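Type 3 secretion system translocon protein SctE (Shigella flexneri, PDB 3U0C) inserts into the host cell membrane together with IpaC to form the pore through which the type III secretion system passes effector proteins. Local coordinates at residues A[108-122]-A[171-185]. Residues are numbered along the deposited sequence; the frame is centred on the assembly and turned at random.
Sequences LTRDYEKQINKLKNA and RTLIEQKTLSIHSKL
Ile174 and Ile181, two turns apart, push branched side chains into helix 108-122, and the seam is built mainly on apolar packing. Ile174 fills the hole between Gln115, Lys118, Leu119 and Ala122: its CG2 lies 3.6 Å from Leu119 CB, while CD1 reaches the methyl of Ala122. Ile181 splits its two branches in the same manner. With CG2 anti to the backbone N and CG1 beside it (chi1 -65°), CG2 comes against Tyr112 CB at 3.8 Å and CD1 meets Gln115 CG at 3.5 Å. Farther along, Leu108 rests CB on Leu185 CD2 and lays CD1 across Lys184 CB.

In return Gln115 and Leu119 enter holes of helix 171-185. This reciprocal knobs-into-holes packing, with segment axes 9.1 Å apart and running at 158°, is that of an antiparallel coiled coil, the long hairpin that helices 71-141 and 150-197 form in this N-terminal part of the translocator.

Flat groups line one flank. Leu119 CD1 sits over the centre of one face of the Arg171 guanidinium, 3.7 Å above its plane; Asp123, just past the segment, forms a salt bridge with NE of that arginine. The Tyr112 ring has Ile116 CG1 over one face and presents its edge to Thr178 O, with CE1 3.5 Å away. His182 lies beside it, pointing the same way, the two ring planes inclined at 49°.

Polar atoms play a smaller part, and no hydrogen bond joins the two segments. Buried Thr178 turns OG1 back along its own helix to Ile174 O (3.2 Å), an acceptor shared with Thr178 N, and leaves CG2 to pack on Tyr112 CE1 and Ile116 CD1.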
loop_
_atom_site.group_PDB
_atom_site.type_symbol
_atom_site.label_atom_id
_atom_site.label_comp_id
_atom_site.label_asym_id
_atom_site.label_seq_id
_atom_site.Cartn_x
_atom_site.Cartn_y
_atom_site.Cartn_z
ATOM N N LEU A 108 -3.277 3.358 1.086
ATOM C CA LEU A 108 -3.438 1.915 1.008
ATOM C C LEU A 108 -3.839 1.292 2.349
ATOM O O LEU A 108 -4.494 0.256 2.388
ATOM C CB LEU A 108 -2.165 1.256 0.473
ATOM C CG LEU A 108 -1.826 1.486 -1.003
ATOM C CD1 LEU A 108 -0.393 1.050 -1.295
ATOM C CD2 LEU A 108 -2.812 0.783 -1.928
ATOM N N THR A 109 -3.424 1.917 3.444
ATOM C CA THR A 109 -3.797 1.430 4.755
ATOM C C THR A 109 -5.292 1.616 4.947
ATOM O O THR A 109 -5.986 0.713 5.398
ATOM C CB THR A 109 -3.025 2.142 5.858
ATOM O OG1 THR A 109 -1.674 1.672 5.850
ATOM C CG2 THR A 109 -3.640 1.844 7.207
ATOM N N ARG A 110 -5.780 2.797 4.590
ATOM C CA ARG A 110 -7.207 3.070 4.626
ATOM C C ARG A 110 -7.992 2.107 3.737
ATOM O O ARG A 110 -9.068 1.636 4.125
ATOM C CB ARG A 110 -7.485 4.522 4.225
ATOM C CG ARG A 110 -7.161 5.538 5.308
ATOM C CD ARG A 110 -7.693 6.935 4.951
ATOM N NE ARG A 110 -7.094 7.455 3.715
ATOM C CZ ARG A 110 -5.971 8.170 3.668
ATOM N NH1 ARG A 110 -5.322 8.470 4.784
ATOM N NH2 ARG A 110 -5.500 8.593 2.506
ATOM N N ASP A 111 -7.450 1.807 2.559
ATOM C CA ASP A 111 -8.106 0.900 1.623
ATOM C C ASP A 111 -8.181 -0.496 2.202
ATOM O O ASP A 111 -9.197 -1.175 2.104
ATOM C CB ASP A 111 -7.359 0.839 0.297
ATOM C CG ASP A 111 -7.490 2.109 -0.502
ATOM O OD1 ASP A 111 -8.462 2.865 -0.280
ATOM O OD2 ASP A 111 -6.624 2.345 -1.357
ATOM N N TYR A 112 -7.078 -0.917 2.800
ATOM C CA TYR A 112 -6.987 -2.227 3.421
ATOM C C TYR A 112 -8.043 -2.421 4.506
ATOM O O TYR A 112 -8.692 -3.444 4.558
ATOM C CB TYR A 112 -5.613 -2.392 4.037
ATOM C CG TYR A 112 -5.292 -3.790 4.482
ATOM C CD1 TYR A 112 -5.252 -4.841 3.573
ATOM C CD2 TYR A 112 -4.989 -4.059 5.810
ATOM C CE1 TYR A 112 -4.922 -6.111 3.977
ATOM C CE2 TYR A 112 -4.657 -5.327 6.221
ATOM C CZ TYR A 112 -4.629 -6.347 5.301
ATOM O OH TYR A 112 -4.298 -7.609 5.712
ATOM N N GLU A 113 -8.167 -1.424 5.375
ATOM C CA GLU A 113 -9.115 -1.419 6.477
ATOM C C GLU A 113 -10.540 -1.427 5.959
ATOM O O GLU A 113 -11.382 -2.180 6.453
ATOM C CB GLU A 113 -8.903 -0.176 7.341
ATOM C CG GLU A 113 -7.663 -0.221 8.200
ATOM C CD GLU A 113 -7.295 1.138 8.790
ATOM O OE1 GLU A 113 -7.944 2.155 8.451
ATOM O OE2 GLU A 113 -6.338 1.194 9.593
ATOM N N LYS A 114 -10.805 -0.577 4.975
ATOM C CA LYS A 114 -12.114 -0.527 4.350
ATOM C C LYS A 114 -12.514 -1.884 3.755
ATOM O O LYS A 114 -13.664 -2.328 3.900
ATOM C CB LYS A 114 -12.156 0.568 3.289
ATOM C CG LYS A 114 -13.350 0.470 2.352
ATOM C CD LYS A 114 -13.501 1.723 1.492
ATOM C CE LYS A 114 -14.896 1.799 0.856
ATOM N NZ LYS A 114 -15.000 3.016 -0.019
ATOM N N GLN A 115 -11.565 -2.544 3.100
ATOM C CA GLN A 115 -11.812 -3.834 2.472
ATOM C C GLN A 115 -11.983 -4.962 3.483
ATOM O O GLN A 115 -12.811 -5.845 3.282
ATOM C CB GLN A 115 -10.710 -4.202 1.491
ATOM C CG GLN A 115 -10.735 -3.393 0.224
ATOM C CD GLN A 115 -12.034 -3.549 -0.522
ATOM O OE1 GLN A 115 -12.539 -4.666 -0.699
ATOM N NE2 GLN A 115 -12.596 -2.429 -0.962
ATOM N N ILE A 116 -11.168 -4.940 4.538
ATOM C CA ILE A 116 -11.296 -5.878 5.650
ATOM C C ILE A 116 -12.687 -5.797 6.284
ATOM O O ILE A 116 -13.327 -6.829 6.546
ATOM C CB ILE A 116 -10.213 -5.634 6.722
ATOM C CG1 ILE A 116 -8.832 -6.043 6.197
ATOM C CG2 ILE A 116 -10.546 -6.406 7.985
ATOM C CD1 ILE A 116 -8.612 -7.525 6.103
ATOM N N ASN A 117 -13.175 -4.583 6.516
ATOM C CA ASN A 117 -14.546 -4.439 7.007
ATOM C C ASN A 117 -15.567 -4.986 6.017
ATOM O O ASN A 117 -16.511 -5.673 6.411
ATOM C CB ASN A 117 -14.886 -2.989 7.348
ATOM C CG ASN A 117 -16.372 -2.793 7.621
ATOM O OD1 ASN A 117 -16.918 -3.323 8.609
ATOM N ND2 ASN A 117 -17.046 -2.043 6.740
ATOM N N LYS A 118 -15.379 -4.673 4.739
ATOM C CA LYS A 118 -16.256 -5.166 3.680
ATOM C C LYS A 118 -16.306 -6.694 3.654
ATOM O O LYS A 118 -17.357 -7.296 3.405
ATOM C CB LYS A 118 -15.813 -4.638 2.310
ATOM C CG LYS A 118 -16.147 -3.185 2.077
ATOM C CD LYS A 118 -16.120 -2.837 0.610
ATOM C CE LYS A 118 -16.369 -1.351 0.390
ATOM N NZ LYS A 118 -17.806 -0.940 0.485
ATOM N N LEU A 119 -15.156 -7.308 3.909
ATOM C CA LEU A 119 -15.017 -8.750 3.866
ATOM C C LEU A 119 -15.708 -9.421 5.049
ATOM O O LEU A 119 -16.148 -10.553 4.951
ATOM C CB LEU A 119 -13.544 -9.124 3.850
ATOM C CG LEU A 119 -13.168 -10.599 3.989
ATOM C CD1 LEU A 119 -13.787 -11.408 2.858
ATOM C CD2 LEU A 119 -11.645 -10.735 4.001
ATOM N N LYS A 120 -15.769 -8.723 6.173
ATOM C CA LYS A 120 -16.482 -9.228 7.331
ATOM C C LYS A 120 -17.986 -9.207 7.098
ATOM O O LYS A 120 -18.696 -10.165 7.426
ATOM C CB LYS A 120 -16.149 -8.381 8.542
ATOM C CG LYS A 120 -17.282 -8.223 9.535
ATOM C CD LYS A 120 -16.875 -7.134 10.505
ATOM C CE LYS A 120 -17.910 -6.817 11.566
ATOM N NZ LYS A 120 -17.385 -5.619 12.298
ATOM N N ASN A 121 -18.480 -8.111 6.536
ATOM C CA ASN A 121 -19.887 -8.061 6.180
ATOM C C ASN A 121 -20.237 -9.169 5.192
ATOM O O ASN A 121 -21.332 -9.717 5.230
ATOM C CB ASN A 121 -20.269 -6.701 5.614
ATOM C CG ASN A 121 -20.121 -5.593 6.632
ATOM O OD1 ASN A 121 -19.841 -5.843 7.808
ATOM N ND2 ASN A 121 -20.315 -4.355 6.190
ATOM N N ALA A 122 -19.291 -9.509 4.322
ATOM C CA ALA A 122 -19.511 -10.542 3.329
ATOM C C ALA A 122 -19.587 -11.912 3.979
ATOM O O ALA A 122 -20.444 -12.722 3.619
ATOM C CB ALA A 122 -18.435 -10.515 2.270
ATOM N N ARG A 171 -17.588 -12.631 -2.106
ATOM C CA ARG A 171 -16.671 -12.718 -0.980
ATOM C C ARG A 171 -15.235 -12.958 -1.440
ATOM O O ARG A 171 -14.319 -12.266 -0.997
ATOM C CB ARG A 171 -17.107 -13.829 -0.021
ATOM C CG ARG A 171 -16.392 -13.805 1.321
ATOM C CD ARG A 171 -15.431 -14.974 1.455
ATOM N NE ARG A 171 -14.839 -15.045 2.788
ATOM C CZ ARG A 171 -13.532 -15.130 3.022
ATOM N NH1 ARG A 171 -12.676 -15.154 2.010
ATOM N NH2 ARG A 171 -13.083 -15.190 4.267
ATOM N N THR A 172 -15.034 -13.935 -2.322
ATOM C CA THR A 172 -13.687 -14.234 -2.783
ATOM C C THR A 172 -13.083 -13.019 -3.493
ATOM O O THR A 172 -11.893 -12.771 -3.367
ATOM C CB THR A 172 -13.615 -15.468 -3.717
ATOM O OG1 THR A 172 -13.886 -15.078 -5.072
ATOM C CG2 THR A 172 -14.570 -16.564 -3.275
ATOM N N LEU A 173 -13.907 -12.276 -4.235
ATOM C CA LEU A 173 -13.448 -11.056 -4.898
ATOM C C LEU A 173 -12.872 -10.073 -3.881
ATOM O O LEU A 173 -11.745 -9.570 -4.045
ATOM C CB LEU A 173 -14.578 -10.390 -5.685
ATOM C CG LEU A 173 -14.709 -10.819 -7.150
ATOM C CD1 LEU A 173 -16.035 -10.374 -7.771
ATOM C CD2 LEU A 173 -13.522 -10.290 -7.943
ATOM N N ILE A 174 -13.641 -9.800 -2.833
ATOM C CA ILE A 174 -13.205 -8.892 -1.779
ATOM C C ILE A 174 -11.912 -9.387 -1.141
ATOM O O ILE A 174 -10.953 -8.631 -0.992
ATOM C CB ILE A 174 -14.280 -8.737 -0.687
ATOM C CG1 ILE A 174 -15.558 -8.138 -1.279
ATOM C CG2 ILE A 174 -13.760 -7.873 0.453
ATOM C CD1 ILE A 174 -16.777 -8.311 -0.400
ATOM N N GLU A 175 -11.895 -10.663 -0.768
ATOM C CA GLU A 175 -10.712 -11.266 -0.166
ATOM C C GLU A 175 -9.494 -11.071 -1.060
ATOM O O GLU A 175 -8.391 -10.813 -0.578
ATOM C CB GLU A 175 -10.943 -12.756 0.092
ATOM C CG GLU A 175 -9.763 -13.465 0.737
ATOM C CD GLU A 175 -10.145 -14.801 1.342
ATOM O OE1 GLU A 175 -10.640 -15.673 0.598
ATOM O OE2 GLU A 175 -9.951 -14.978 2.563
ATOM N N GLN A 176 -9.701 -11.194 -2.367
ATOM C CA GLN A 176 -8.626 -11.010 -3.334
ATOM C C GLN A 176 -8.089 -9.584 -3.276
ATOM O O GLN A 176 -6.877 -9.368 -3.252
ATOM C CB GLN A 176 -9.115 -11.333 -4.747
ATOM C CG GLN A 176 -8.921 -12.785 -5.155
ATOM C CD GLN A 176 -7.856 -13.483 -4.332
ATOM O OE1 GLN A 176 -6.668 -13.183 -4.451
ATOM N NE2 GLN A 176 -8.278 -14.421 -3.492
ATOM N N LYS A 177 -8.999 -8.616 -3.254
ATOM C CA LYS A 177 -8.618 -7.207 -3.176
ATOM C C LYS A 177 -7.833 -6.920 -1.905
ATOM O O LYS A 177 -6.802 -6.263 -1.940
ATOM C CB LYS A 177 -9.821 -6.281 -3.236
ATOM C CG LYS A 177 -10.435 -6.166 -4.604
ATOM C CD LYS A 177 -11.545 -5.137 -4.598
ATOM C CE LYS A 177 -12.358 -5.184 -5.884
ATOM N NZ LYS A 177 -13.238 -3.979 -6.017
ATOM N N THR A 178 -8.337 -7.411 -0.778
ATOM C CA THR A 178 -7.609 -7.339 0.477
ATOM C C THR A 178 -6.142 -7.756 0.308
ATOM O O THR A 178 -5.222 -7.000 0.646
ATOM C CB THR A 178 -8.232 -8.274 1.534
ATOM O OG1 THR A 178 -9.576 -7.862 1.811
ATOM C CG2 THR A 178 -7.417 -8.205 2.800
ATOM N N LEU A 179 -5.953 -8.959 -0.230
ATOM C CA LEU A 179 -4.638 -9.560 -0.403
ATOM C C LEU A 179 -3.777 -8.754 -1.375
ATOM O O LEU A 179 -2.564 -8.627 -1.196
ATOM C CB LEU A 179 -4.787 -11.000 -0.902
ATOM C CG LEU A 179 -5.356 -12.010 0.109
ATOM C CD1 LEU A 179 -5.466 -13.417 -0.490
ATOM C CD2 LEU A 179 -4.532 -12.041 1.389
ATOM N N SER A 180 -4.432 -8.210 -2.395
ATOM C CA SER A 180 -3.797 -7.386 -3.406
ATOM C C SER A 180 -3.263 -6.088 -2.792
ATOM O O SER A 180 -2.124 -5.683 -3.040
ATOM C CB SER A 180 -4.805 -7.072 -4.510
ATOM O OG SER A 180 -4.268 -6.175 -5.466
ATOM N N ILE A 181 -4.109 -5.432 -2.008
ATOM C CA ILE A 181 -3.731 -4.230 -1.280
ATOM C C ILE A 181 -2.548 -4.507 -0.366
ATOM O O ILE A 181 -1.591 -3.741 -0.342
ATOM C CB ILE A 181 -4.906 -3.691 -0.442
ATOM C CG1 ILE A 181 -6.046 -3.224 -1.342
ATOM C CG2 ILE A 181 -4.471 -2.552 0.444
ATOM C CD1 ILE A 181 -7.326 -2.978 -0.574
ATOM N N HIS A 182 -2.628 -5.603 0.382
ATOM C CA HIS A 182 -1.542 -6.036 1.247
ATOM C C HIS A 182 -0.268 -6.210 0.445
ATOM O O HIS A 182 0.814 -5.921 0.939
ATOM C CB HIS A 182 -1.879 -7.358 1.931
ATOM C CG HIS A 182 -0.840 -7.819 2.904
ATOM N ND1 HIS A 182 -0.946 -7.587 4.267
ATOM C CD2 HIS A 182 0.321 -8.488 2.730
ATOM C CE1 HIS A 182 0.105 -8.107 4.876
ATOM N NE2 HIS A 182 0.890 -8.655 3.970
ATOM N N SER A 183 -0.396 -6.691 -0.785
ATOM C CA SER A 183 0.761 -6.870 -1.638
ATOM C C SER A 183 1.332 -5.510 -2.059
ATOM O O SER A 183 2.544 -5.321 -2.115
ATOM C CB SER A 183 0.393 -7.693 -2.867
ATOM O OG SER A 183 1.551 -7.973 -3.637
ATOM N N LYS A 184 0.444 -4.573 -2.362
ATOM C CA LYS A 184 0.837 -3.230 -2.706
ATOM C C LYS A 184 1.560 -2.552 -1.534
ATOM O O LYS A 184 2.493 -1.791 -1.749
ATOM C CB LYS A 184 -0.357 -2.396 -3.172
ATOM C CG LYS A 184 -0.791 -2.678 -4.612
ATOM C CD LYS A 184 -1.948 -1.795 -5.055
ATOM C CE LYS A 184 -2.717 -2.426 -6.224
ATOM N NZ LYS A 184 -3.643 -1.452 -6.882
ATOM N N LEU A 185 1.132 -2.832 -0.301
ATOM C CA LEU A 185 1.813 -2.271 0.864
ATOM C C LEU A 185 3.217 -2.835 0.949
ATOM O O LEU A 185 4.171 -2.098 1.206
ATOM C CB LEU A 185 1.048 -2.521 2.168
ATOM C CG LEU A 185 -0.119 -1.555 2.403
ATOM C CD1 LEU A 185 -1.170 -2.144 3.340
ATOM C CD2 LEU A 185 0.369 -0.215 2.898
#